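Local coordinates for protein exopolyphosphatase (Aquifex aeolicus, PDB 1T6C) that probably hydrolyses phosphoanhydride bonds, as in the Ppx/GppA family of exopolyphosphatases and guanosine pentaphosphate phosphohydrolases, and binds calcium, at residues R57-K71 and A96-V110. Sequence-based numbering, arbitrary orientation. Where two conformers were deposited one is given.
Sequences RLQEDRIEETIQVLK and AKNAEEFLERVKREV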
ATOM      1  N   ARG A  57      -9.886 -19.947   9.518  1.00 31.78           N
ATOM      2  CA  ARG A  57      -8.689 -20.688   9.090  1.00 30.76           C
ATOM      3  C   ARG A  57      -8.276 -20.378   7.647  1.00 29.41           C
ATOM      4  O   ARG A  57      -9.107 -20.029   6.806  1.00 28.62           O
ATOM      5  CB  ARG A  57      -8.924 -22.190   9.193  1.00 31.61           C
ATOM      6  CG  ARG A  57      -9.064 -22.712  10.611  1.00 34.47           C
ATOM      7  CD  ARG A  57      -9.469 -24.182  10.697  1.00 38.10           C
ATOM      8  NE  ARG A  57      -8.423 -25.099  10.239  1.00 41.29           N
ATOM      9  CZ  ARG A  57      -7.296 -25.372  10.906  1.00 43.15           C
ATOM     10  NH1 ARG A  57      -7.037 -24.807  12.091  1.00 44.41           N
ATOM     11  NH2 ARG A  57      -6.418 -26.222  10.385  1.00 42.95           N
ATOM     12  N   LEU A  58      -6.974 -20.512   7.374  1.00 27.28           N
ATOM     13  CA  LEU A  58      -6.455 -20.542   6.009  1.00 25.71           C
ATOM     14  C   LEU A  58      -6.824 -21.870   5.415  1.00 24.96           C
ATOM     15  O   LEU A  58      -6.684 -22.896   6.062  1.00 23.95           O
ATOM     16  CB  LEU A  58      -4.925 -20.434   5.987  1.00 25.06           C
ATOM     17  CG  LEU A  58      -4.296 -19.224   6.688  1.00 23.78           C
ATOM     18  CD1 LEU A  58      -2.778 -19.304   6.577  1.00 22.78           C
ATOM     19  CD2 LEU A  58      -4.798 -17.925   6.169  1.00 23.38           C
ATOM     20  N   GLN A  59      -7.304 -21.854   4.184  1.00 24.89           N
ATOM     21  CA  GLN A  59      -7.693 -23.083   3.525  1.00 25.16           C
ATOM     22  C   GLN A  59      -6.486 -23.811   2.983  1.00 24.81           C
ATOM     23  O   GLN A  59      -5.525 -23.200   2.488  1.00 23.04           O
ATOM     24  CB  GLN A  59      -8.705 -22.797   2.412  1.00 25.61           C
ATOM     25  CG  GLN A  59     -10.012 -22.169   2.903  1.00 29.25           C
ATOM     26  CD  GLN A  59     -10.675 -22.973   4.021  1.00 33.43           C
ATOM     27  OE1 GLN A  59     -10.638 -22.569   5.204  1.00 37.01           O
ATOM     28  NE2 GLN A  59     -11.254 -24.128   3.665  1.00 34.85           N
ATOM     29  N   GLU A  60      -6.528 -25.129   3.060  1.00 24.22           N
ATOM     30  CA  GLU A  60      -5.371 -25.937   2.710  1.00 25.06           C
ATOM     31  C   GLU A  60      -4.931 -25.761   1.277  1.00 24.20           C
ATOM     32  O   GLU A  60      -3.743 -25.729   1.021  1.00 23.87           O
ATOM     33  CB  GLU A  60      -5.634 -27.420   2.986  1.00 25.55           C
ATOM     34  CG  GLU A  60      -5.713 -27.763   4.472  1.00 27.45           C
ATOM     35  CD  GLU A  60      -4.436 -27.443   5.236  1.00 28.67           C
ATOM     36  OE1 GLU A  60      -3.349 -27.401   4.634  1.00 30.85           O
ATOM     37  OE2 GLU A  60      -4.517 -27.253   6.454  1.00 30.63           O
ATOM     38  N   ASP A  61      -5.873 -25.648   0.337  1.00 24.27           N
ATOM     39  CA  ASP A  61      -5.485 -25.516  -1.067  1.00 24.32           C
ATOM     40  C   ASP A  61      -4.782 -24.173  -1.336  1.00 23.15           C
ATOM     41  O   ASP A  61      -3.895 -24.102  -2.193  1.00 23.31           O
ATOM     42  CB  ASP A  61      -6.671 -25.744  -2.007  1.00 25.20           C
ATOM     43  CG  ASP A  61      -7.722 -24.680  -1.901  1.00 28.24           C
ATOM     44  OD1 ASP A  61      -8.091 -24.310  -0.776  1.00 33.44           O
ATOM     45  OD2 ASP A  61      -8.259 -24.157  -2.899  1.00 33.84           O
ATOM     46  N   ARG A  62      -5.165 -23.134  -0.586  1.00 21.60           N
ATOM     47  CA  ARG A  62      -4.549 -21.806  -0.686  1.00 19.92           C
ATOM     48  C   ARG A  62      -3.157 -21.804  -0.019  1.00 19.13           C
ATOM     49  O   ARG A  62      -2.219 -21.170  -0.511  1.00 18.52           O
ATOM     50  CB  ARG A  62      -5.422 -20.750  -0.016  1.00 20.24           C
ATOM     51  CG  ARG A  62      -6.852 -20.655  -0.494  1.00 20.11           C
ATOM     52  CD  ARG A  62      -7.006 -20.249  -1.949  1.00 20.53           C
ATOM     53  NE  ARG A  62      -6.864 -21.391  -2.857  1.00 22.50           N
ATOM     54  CZ  ARG A  62      -6.007 -21.496  -3.867  1.00 25.20           C
ATOM     55  NH1 ARG A  62      -5.156 -20.530  -4.152  1.00 22.94           N
ATOM     56  NH2 ARG A  62      -6.001 -22.585  -4.620  1.00 26.24           N
ATOM     57  N   ILE A  63      -3.020 -22.548   1.073  1.00 18.83           N
ATOM     58  CA  ILE A  63      -1.703 -22.764   1.683  1.00 19.03           C
ATOM     59  C   ILE A  63      -0.780 -23.456   0.689  1.00 19.25           C
ATOM     60  O   ILE A  63       0.365 -23.084   0.525  1.00 17.53           O
ATOM     61  CB  ILE A  63      -1.806 -23.614   2.985  1.00 19.26           C
ATOM     62  CG1 ILE A  63      -2.320 -22.756   4.129  1.00 19.03           C
ATOM     63  CG2 ILE A  63      -0.478 -24.281   3.329  1.00 19.82           C
ATOM     64  CD1 ILE A  63      -2.701 -23.550   5.375  1.00 21.70           C
ATOM     65  N   GLU A  64      -1.252 -24.524   0.054  1.00 18.95           N
ATOM     66  CA  GLU A  64      -0.361 -25.319  -0.784  1.00 19.62           C
ATOM     67  C   GLU A  64       0.082 -24.516  -1.992  1.00 18.77           C
ATOM     68  O   GLU A  64       1.245 -24.584  -2.382  1.00 18.94           O
ATOM     69  CB  GLU A  64      -1.073 -26.587  -1.254  1.00 20.52           C
ATOM     70  CG  GLU A  64      -1.369 -27.555  -0.134  1.00 24.89           C
ATOM     71  CD  GLU A  64      -0.136 -28.245   0.417  1.00 27.82           C
ATOM     72  OE1 GLU A  64       0.969 -28.166  -0.178  1.00 29.66           O
ATOM     73  OE2 GLU A  64      -0.296 -28.926   1.446  1.00 31.87           O
ATOM     74  N   GLU A  65      -0.832 -23.755  -2.586  1.00 19.33           N
ATOM     75  CA  GLU A  65      -0.457 -22.931  -3.727  1.00 19.79           C
ATOM     76  C   GLU A  65       0.553 -21.868  -3.282  1.00 19.33           C
ATOM     77  O   GLU A  65       1.512 -21.557  -4.001  1.00 19.23           O
ATOM     78  CB  GLU A  65      -1.653 -22.233  -4.379  1.00 21.21           C
ATOM     79  CG  GLU A  65      -1.234 -21.568  -5.678  1.00 24.32           C
ATOM     80  CD  GLU A  65      -2.366 -20.941  -6.470  1.00 29.40           C
ATOM     81  OE1 GLU A  65      -3.519 -21.096  -6.069  1.00 32.70           O
ATOM     82  OE2 GLU A  65      -2.083 -20.288  -7.504  1.00 31.74           O
ATOM     83  N   THR A  66       0.323 -21.305  -2.101  1.00 17.75           N
ATOM     84  CA  THR A  66       1.205 -20.245  -1.598  1.00 16.44           C
ATOM     85  C   THR A  66       2.609 -20.804  -1.350  1.00 16.30           C
ATOM     86  O   THR A  66       3.593 -20.193  -1.753  1.00 15.09           O
ATOM     87  CB  THR A  66       0.622 -19.605  -0.345  1.00 15.83           C
ATOM     88  OG1 THR A  66      -0.615 -18.949  -0.642  1.00 16.07           O
ATOM     89  CG2 THR A  66       1.524 -18.474   0.176  1.00 14.85           C
ATOM     90  N   ILE A  67       2.696 -22.004  -0.769  1.00 16.37           N
ATOM     91  CA  ILE A  67       3.985 -22.647  -0.574  1.00 17.03           C
ATOM     92  C   ILE A  67       4.673 -22.875  -1.932  1.00 16.64           C
ATOM     93  O   ILE A  67       5.864 -22.631  -2.064  1.00 15.46           O
ATOM     94  CB  ILE A  67       3.843 -23.941   0.257  1.00 18.01           C
ATOM     95  CG1 ILE A  67       3.514 -23.576   1.705  1.00 18.48           C
ATOM     96  CG2 ILE A  67       5.109 -24.794   0.205  1.00 18.41           C
ATOM     97  CD1 ILE A  67       3.239 -24.732   2.577  1.00 20.94           C
ATOM     98  N   GLN A  68       3.944 -23.323  -2.957  1.00 17.66           N
ATOM     99  CA  GLN A  68       4.577 -23.560  -4.258  1.00 17.94           C
ATOM    100  C   GLN A  68       5.115 -22.263  -4.871  1.00 16.19           C
ATOM    101  O   GLN A  68       6.201 -22.266  -5.403  1.00 16.19           O
ATOM    102  CB  GLN A  68       3.625 -24.279  -5.234  1.00 19.26           C
ATOM    103  CG  GLN A  68       4.285 -24.766  -6.559  1.00 25.16           C
ATOM    104  CD  GLN A  68       5.743 -25.292  -6.424  1.00 31.40           C
ATOM    105  OE1 GLN A  68       6.719 -24.623  -6.858  1.00 34.25           O
ATOM    106  NE2 GLN A  68       5.888 -26.480  -5.834  1.00 34.62           N
ATOM    107  N   VAL A  69       4.383 -21.165  -4.733  1.00 16.00           N
ATOM    108  CA  VAL A  69       4.825 -19.853  -5.228  1.00 14.74           C
ATOM    109  C   VAL A  69       6.100 -19.417  -4.504  1.00 14.14           C
ATOM    110  O   VAL A  69       7.033 -18.888  -5.117  1.00 13.65           O
ATOM    111  CB  VAL A  69       3.736 -18.767  -5.040  1.00 14.71           C
ATOM    112  CG1 VAL A  69       4.314 -17.378  -5.263  1.00 17.84           C
ATOM    113  CG2 VAL A  69       2.557 -19.031  -5.982  1.00 16.94           C
ATOM    114  N   LEU A  70       6.133 -19.656  -3.197  1.00 13.83           N
ATOM    115  CA  LEU A  70       7.269 -19.263  -2.385  1.00 13.28           C
ATOM    116  C   LEU A  70       8.495 -20.078  -2.782  1.00 13.03           C
ATOM    117  O   LEU A  70       9.593 -19.548  -2.801  1.00 12.36           O
ATOM    118  CB  LEU A  70       6.960 -19.365  -0.875  1.00 12.79           C
ATOM    119  CG  LEU A  70       5.930 -18.386  -0.353  1.00 11.88           C
ATOM    120  CD1 LEU A  70       5.530 -18.676   1.066  1.00 14.18           C
ATOM    121  CD2 LEU A  70       6.453 -16.938  -0.456  1.00 12.92           C
ATOM    122  N   LYS A  71       8.321 -21.367  -3.094  1.00 14.74           N
ATOM    123  CA  LYS A  71       9.436 -22.164  -3.587  1.00 15.22           C
ATOM    124  C   LYS A  71       9.998 -21.579  -4.890  1.00 15.76           C
ATOM    125  O   LYS A  71      11.214 -21.478  -5.049  1.00 15.96           O
ATOM    126  CB  LYS A  71       9.041 -23.643  -3.749  1.00 16.27           C
ATOM    127  CG  LYS A  71       8.763 -24.358  -2.449  1.00 15.45           C
ATOM    128  CD  LYS A  71       8.229 -25.778  -2.710  1.00 18.05           C
ATOM    129  CE  LYS A  71       8.192 -26.627  -1.508  1.00 19.04           C
ATOM    130  NZ  LYS A  71       7.663 -27.990  -1.876  1.00 22.61           N
ATOM    131  N   ALA A  96      -6.015 -15.464  10.824  1.00 33.67           N
ATOM    132  CA  ALA A  96      -6.225 -16.921  10.748  1.00 32.96           C
ATOM    133  C   ALA A  96      -5.578 -17.714  11.885  1.00 32.73           C
ATOM    134  O   ALA A  96      -4.449 -17.432  12.323  1.00 33.10           O
ATOM    135  CB  ALA A  96      -5.732 -17.466   9.402  1.00 32.92           C
ATOM    136  N   LYS A  97      -6.284 -18.758  12.301  1.00 32.03           N
ATOM    137  CA  LYS A  97      -5.961 -19.559  13.476  1.00 31.44           C
ATOM    138  C   LYS A  97      -4.828 -20.555  13.258  1.00 30.22           C
ATOM    139  O   LYS A  97      -4.171 -20.982  14.212  1.00 31.09           O
ATOM    140  CB  LYS A  97      -7.209 -20.331  13.917  1.00 32.27           C
ATOM    141  CG  LYS A  97      -7.227 -20.690  15.361  1.00 33.21           C
ATOM    142  CD  LYS A  97      -8.590 -21.163  15.783  1.00 35.13           C
ATOM    143  CE  LYS A  97      -9.399 -20.053  16.364  1.00 36.42           C
ATOM    144  NZ  LYS A  97     -10.725 -20.582  16.750  1.00 36.62           N
ATOM    145  N   ASN A  98      -4.633 -20.951  12.001  1.00 27.88           N
ATOM    146  CA  ASN A  98      -3.550 -21.861  11.619  1.00 25.96           C
ATOM    147  C   ASN A  98      -2.402 -21.119  10.907  1.00 24.53           C
ATOM    148  O   ASN A  98      -1.597 -21.741  10.205  1.00 23.97           O
ATOM    149  CB  ASN A  98      -4.068 -23.020  10.752  1.00 25.76           C
ATOM    150  CG  ASN A  98      -4.807 -22.546   9.512  1.00 22.73           C
ATOM    151  OD1 ASN A  98      -5.273 -21.425   9.444  1.00 24.84           O
ATOM    152  ND2 ASN A  98      -4.881 -23.404   8.509  1.00 24.70           N
ATOM    153  N   ALA A  99      -2.319 -19.805  11.095  1.00 23.37           N
ATOM    154  CA  ALA A  99      -1.242 -19.012  10.511  1.00 22.45           C
ATOM    155  C   ALA A  99       0.141 -19.484  10.985  1.00 21.67           C
ATOM    156  O   ALA A  99       1.073 -19.570  10.206  1.00 19.59           O
ATOM    157  CB  ALA A  99      -1.435 -17.557  10.811  1.00 23.27           C
ATOM    158  N   GLU A 100       0.260 -19.794  12.266  1.00 21.93           N
ATOM    159  CA  GLU A 100       1.530 -20.210  12.839  1.00 22.30           C
ATOM    160  C   GLU A 100       1.995 -21.513  12.172  1.00 20.94           C
ATOM    161  O   GLU A 100       3.148 -21.651  11.822  1.00 20.61           O
ATOM    162  CB  GLU A 100       1.404 -20.334  14.363  1.00 23.46           C
ATOM    163  CG  GLU A 100       2.732 -20.473  15.082  1.00 29.06           C
ATOM    164  CD  GLU A 100       2.594 -20.776  16.576  1.00 35.11           C
ATOM    165  OE1 GLU A 100       3.587 -21.286  17.176  1.00 40.04           O
ATOM    166  OE2 GLU A 100       1.511 -20.500  17.151  1.00 39.50           O
ATOM    167  N   GLU A 101       1.077 -22.455  11.958  1.00 20.47           N
ATOM    168  CA  GLU A 101       1.371 -23.741  11.321  1.00 20.51           C
ATOM    169  C   GLU A 101       1.763 -23.590   9.838  1.00 18.61           C
ATOM    170  O   GLU A 101       2.715 -24.218   9.379  1.00 18.47           O
ATOM    171  CB  GLU A 101       0.160 -24.672  11.483  1.00 21.68           C
ATOM    172  CG  GLU A 101      -0.085 -25.061  12.941  1.00 26.09           C
ATOM    173  CD  GLU A 101      -1.171 -24.252  13.655  1.00 30.95           C
ATOM    174  OE1 GLU A 101      -1.228 -22.992  13.591  1.00 32.44           O
ATOM    175  OE2 GLU A 101      -1.975 -24.903  14.340  1.00 38.35           O
ATOM    176  N   PHE A 102       1.058 -22.720   9.124  1.00 17.74           N
ATOM    177  CA  PHE A 102       1.440 -22.309   7.774  1.00 17.50           C
ATOM    178  C   PHE A 102       2.872 -21.722   7.734  1.00 16.58           C
ATOM    179  O   PHE A 102       3.678 -22.126   6.911  1.00 16.61           O
ATOM    180  CB  PHE A 102       0.433 -21.296   7.237  1.00 17.93           C
ATOM    181  CG  PHE A 102       0.915 -20.509   6.058  1.00 19.26           C
ATOM    182  CD1 PHE A 102       1.298 -21.143   4.887  1.00 21.65           C
ATOM    183  CD2 PHE A 102       0.968 -19.123   6.117  1.00 20.90           C
ATOM    184  CE1 PHE A 102       1.724 -20.411   3.807  1.00 22.17           C
ATOM    185  CE2 PHE A 102       1.417 -18.382   5.046  1.00 23.41           C
ATOM    186  CZ  PHE A 102       1.790 -19.029   3.875  1.00 23.29           C
ATOM    187  N   LEU A 103       3.187 -20.785   8.628  1.00 16.02           N
ATOM    188  CA  LEU A 103       4.525 -20.182   8.620  1.00 16.10           C
ATOM    189  C   LEU A 103       5.656 -21.158   8.980  1.00 16.30           C
ATOM    190  O   LEU A 103       6.808 -21.011   8.517  1.00 14.95           O
ATOM    191  CB  LEU A 103       4.592 -19.055   9.659  0.66 16.95           C
ATOM    192  CG  LEU A 103       3.641 -17.871   9.557  0.66 17.96           C
ATOM    193  CD1 LEU A 103       3.711 -17.017  10.821  0.66 19.57           C
ATOM    194  CD2 LEU A 103       3.962 -17.043   8.363  0.66 17.84           C
ATOM    195  N   GLU A 104       5.344 -22.121   9.849  1.00 16.72           N
ATOM    196  CA  GLU A 104       6.271 -23.208  10.155  1.00 16.91           C
ATOM    197  C   GLU A 104       6.530 -24.082   8.930  1.00 15.89           C
ATOM    198  O   GLU A 104       7.661 -24.485   8.674  1.00 15.69           O
ATOM    199  CB  GLU A 104       5.751 -24.077  11.319  1.00 17.82           C
ATOM    200  CG  GLU A 104       6.547 -25.361  11.556  1.00 19.02           C
ATOM    201  CD  GLU A 104       7.965 -25.153  12.057  1.00 21.83           C
ATOM    202  OE1 GLU A 104       8.324 -24.021  12.460  1.00 21.47           O
ATOM    203  OE2 GLU A 104       8.717 -26.153  12.094  1.00 22.81           O
ATOM    204  N   ARG A 105       5.500 -24.386   8.154  1.00 16.16           N
ATOM    205  CA  ARG A 105       5.730 -25.119   6.898  1.00 16.12           C
ATOM    206  C   ARG A 105       6.653 -24.332   5.972  1.00 15.38           C
ATOM    207  O   ARG A 105       7.482 -24.899   5.302  1.00 14.86           O
ATOM    208  CB  ARG A 105       4.421 -25.403   6.165  1.00 16.37           C
ATOM    209  CG  ARG A 105       3.539 -26.464   6.802  1.00 18.51           C
ATOM    210  CD  ARG A 105       2.395 -26.889   5.882  1.00 20.14           C
ATOM    211  NE  ARG A 105       2.907 -27.534   4.669  1.00 21.21           N
ATOM    212  CZ  ARG A 105       2.186 -27.790   3.580  1.00 23.16           C
ATOM    213  NH1 ARG A 105       0.887 -27.522   3.546  1.00 22.17           N
ATOM    214  NH2 ARG A 105       2.767 -28.360   2.532  1.00 24.53           N
ATOM    215  N   VAL A 106       6.505 -23.010   5.943  1.00 15.02           N
ATOM    216  CA  VAL A 106       7.351 -22.218   5.067  1.00 14.46           C
ATOM    217  C   VAL A 106       8.828 -22.297   5.502  1.00 14.15           C
ATOM    218  O   VAL A 106       9.713 -22.413   4.685  1.00 13.84           O
ATOM    219  CB  VAL A 106       6.855 -20.759   4.954  1.00 14.63           C
ATOM    220  CG1 VAL A 106       7.807 -19.920   4.117  1.00 15.41           C
ATOM    221  CG2 VAL A 106       5.472 -20.723   4.340  1.00 14.66           C
ATOM    222  N   LYS A 107       9.073 -22.321   6.801  1.00 13.92           N
ATOM    223  CA  LYS A 107      10.433 -22.447   7.294  1.00 13.68           C
ATOM    224  C   LYS A 107      11.026 -23.768   6.848  1.00 13.55           C
ATOM    225  O   LYS A 107      12.147 -23.843   6.380  1.00 14.79           O
ATOM    226  CB  LYS A 107      10.453 -22.385   8.828  1.00 14.01           C
ATOM    227  CG  LYS A 107      10.050 -21.017   9.367  1.00 14.30           C
ATOM    228  CD  LYS A 107       9.843 -20.977  10.865  1.00 17.34           C
ATOM    229  CE  LYS A 107       9.219 -19.629  11.249  1.00 21.42           C
ATOM    230  NZ  LYS A 107       8.885 -19.504  12.685  1.00 25.94           N
ATOM    231  N   ARG A 108      10.243 -24.822   7.029  1.00 14.97           N
ATOM    232  CA  ARG A 108      10.758 -26.167   6.838  1.00 15.77           C
ATOM    233  C   ARG A 108      10.870 -26.525   5.357  1.00 16.58           C
ATOM    234  O   ARG A 108      11.832 -27.171   4.944  1.00 18.05           O
ATOM    235  CB  ARG A 108       9.854 -27.202   7.539  1.00 16.41           C
ATOM    236  CG  ARG A 108       9.672 -27.019   9.033  1.00 17.74           C
ATOM    237  CD  ARG A 108      10.798 -27.515   9.903  1.00 18.70           C
ATOM    238  NE  ARG A 108      12.010 -26.703   9.846  1.00 15.78           N
ATOM    239  CZ  ARG A 108      12.199 -25.579  10.535  1.00 15.12           C
ATOM    240  NH1 ARG A 108      11.253 -25.084  11.311  1.00 13.12           N
ATOM    241  NH2 ARG A 108      13.342 -24.943  10.425  1.00 15.68           N
ATOM    242  N   GLU A 109       9.896 -26.100   4.566  1.00 17.08           N
ATOM    243  CA  GLU A 109       9.744 -26.556   3.174  1.00 17.89           C
ATOM    244  C   GLU A 109      10.303 -25.592   2.136  1.00 18.16           C
ATOM    245  O   GLU A 109      10.643 -26.002   1.023  1.00 17.76           O
ATOM    246  CB  GLU A 109       8.277 -26.856   2.882  1.00 18.18           C
ATOM    247  CG  GLU A 109       7.748 -27.994   3.738  1.00 19.94           C
ATOM    248  CD  GLU A 109       6.250 -28.171   3.666  1.00 23.54           C
ATOM    249  OE1 GLU A 109       5.704 -27.941   2.576  1.00 23.45           O
ATOM    250  OE2 GLU A 109       5.628 -28.503   4.712  1.00 23.25           O
ATOM    251  N   VAL A 110      10.402 -24.303   2.493  1.00 16.84           N
ATOM    252  CA  VAL A 110      10.946 -23.270   1.606  1.00 16.69           C
ATOM    253  C   VAL A 110      12.314 -22.742   2.092  1.00 16.38           C
ATOM    254  O   VAL A 110      13.135 -22.297   1.305  1.00 17.39           O
ATOM    255  CB  VAL A 110       9.940 -22.088   1.429  1.00 16.84           C
ATOM    256  CG1 VAL A 110      10.470 -21.113   0.410  1.00 17.57           C
ATOM    257  CG2 VAL A 110       8.544 -22.594   1.048  1.00 17.13           C
TER
HETATM  258  O   HOH W   1      -0.955 -27.260   5.745  1.00 27.02           O
HETATM  259  O   HOH W   2      -3.170 -25.643   8.502  1.00 31.76           O
HETATM  260  O   HOH W   3       6.892 -29.086   0.457  1.00 34.18           O
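Helices 60-71 and 99-109 run side by side in the same general direction, their axes coming within 10.7 Å and crossing at -32°, as neighbouring helices packed beside the five-stranded sheet of an actin-like fold. Knobs-into-holes packing joins them: Ile67 sits among Phe102, Arg105, Val106 and Glu109, while Arg105 fits among Glu60, Ile63, Glu64 and Ile67. Arginine suits this border because its flat group offers a face to carbon and an edge to charge. Ile67 CD1 lies 3.4 Å from Arg105 CZ, over the centre of the guanidinium. At the edge, Arg105 NE and NH2 grip Glu109 side-on, one nitrogen to each oxygen, and Arg105 NH1 reaches Glu64 OE2 at 2.8 Å, from above the carboxylate plane. An alanine in place of Arg105 is likely to leave Glu64 and Glu109 without their shared positive partner and uncover Ile67 CD1. Deeper in, chi1 of 163° turns the Phe102 ring, a large apolar group suited to a buried seam, toward Leu58, Ile63, Thr66 and Ile67. Before the helices, asparagine suits because one amide both accepts and donates, pairing as a peptide group would: Asn98 OD1 accepts from Leu58 N (2.8 Å) on an in-plane lone pair, and Asn98 ND2 donates to Leu58 O at 3.1 Å.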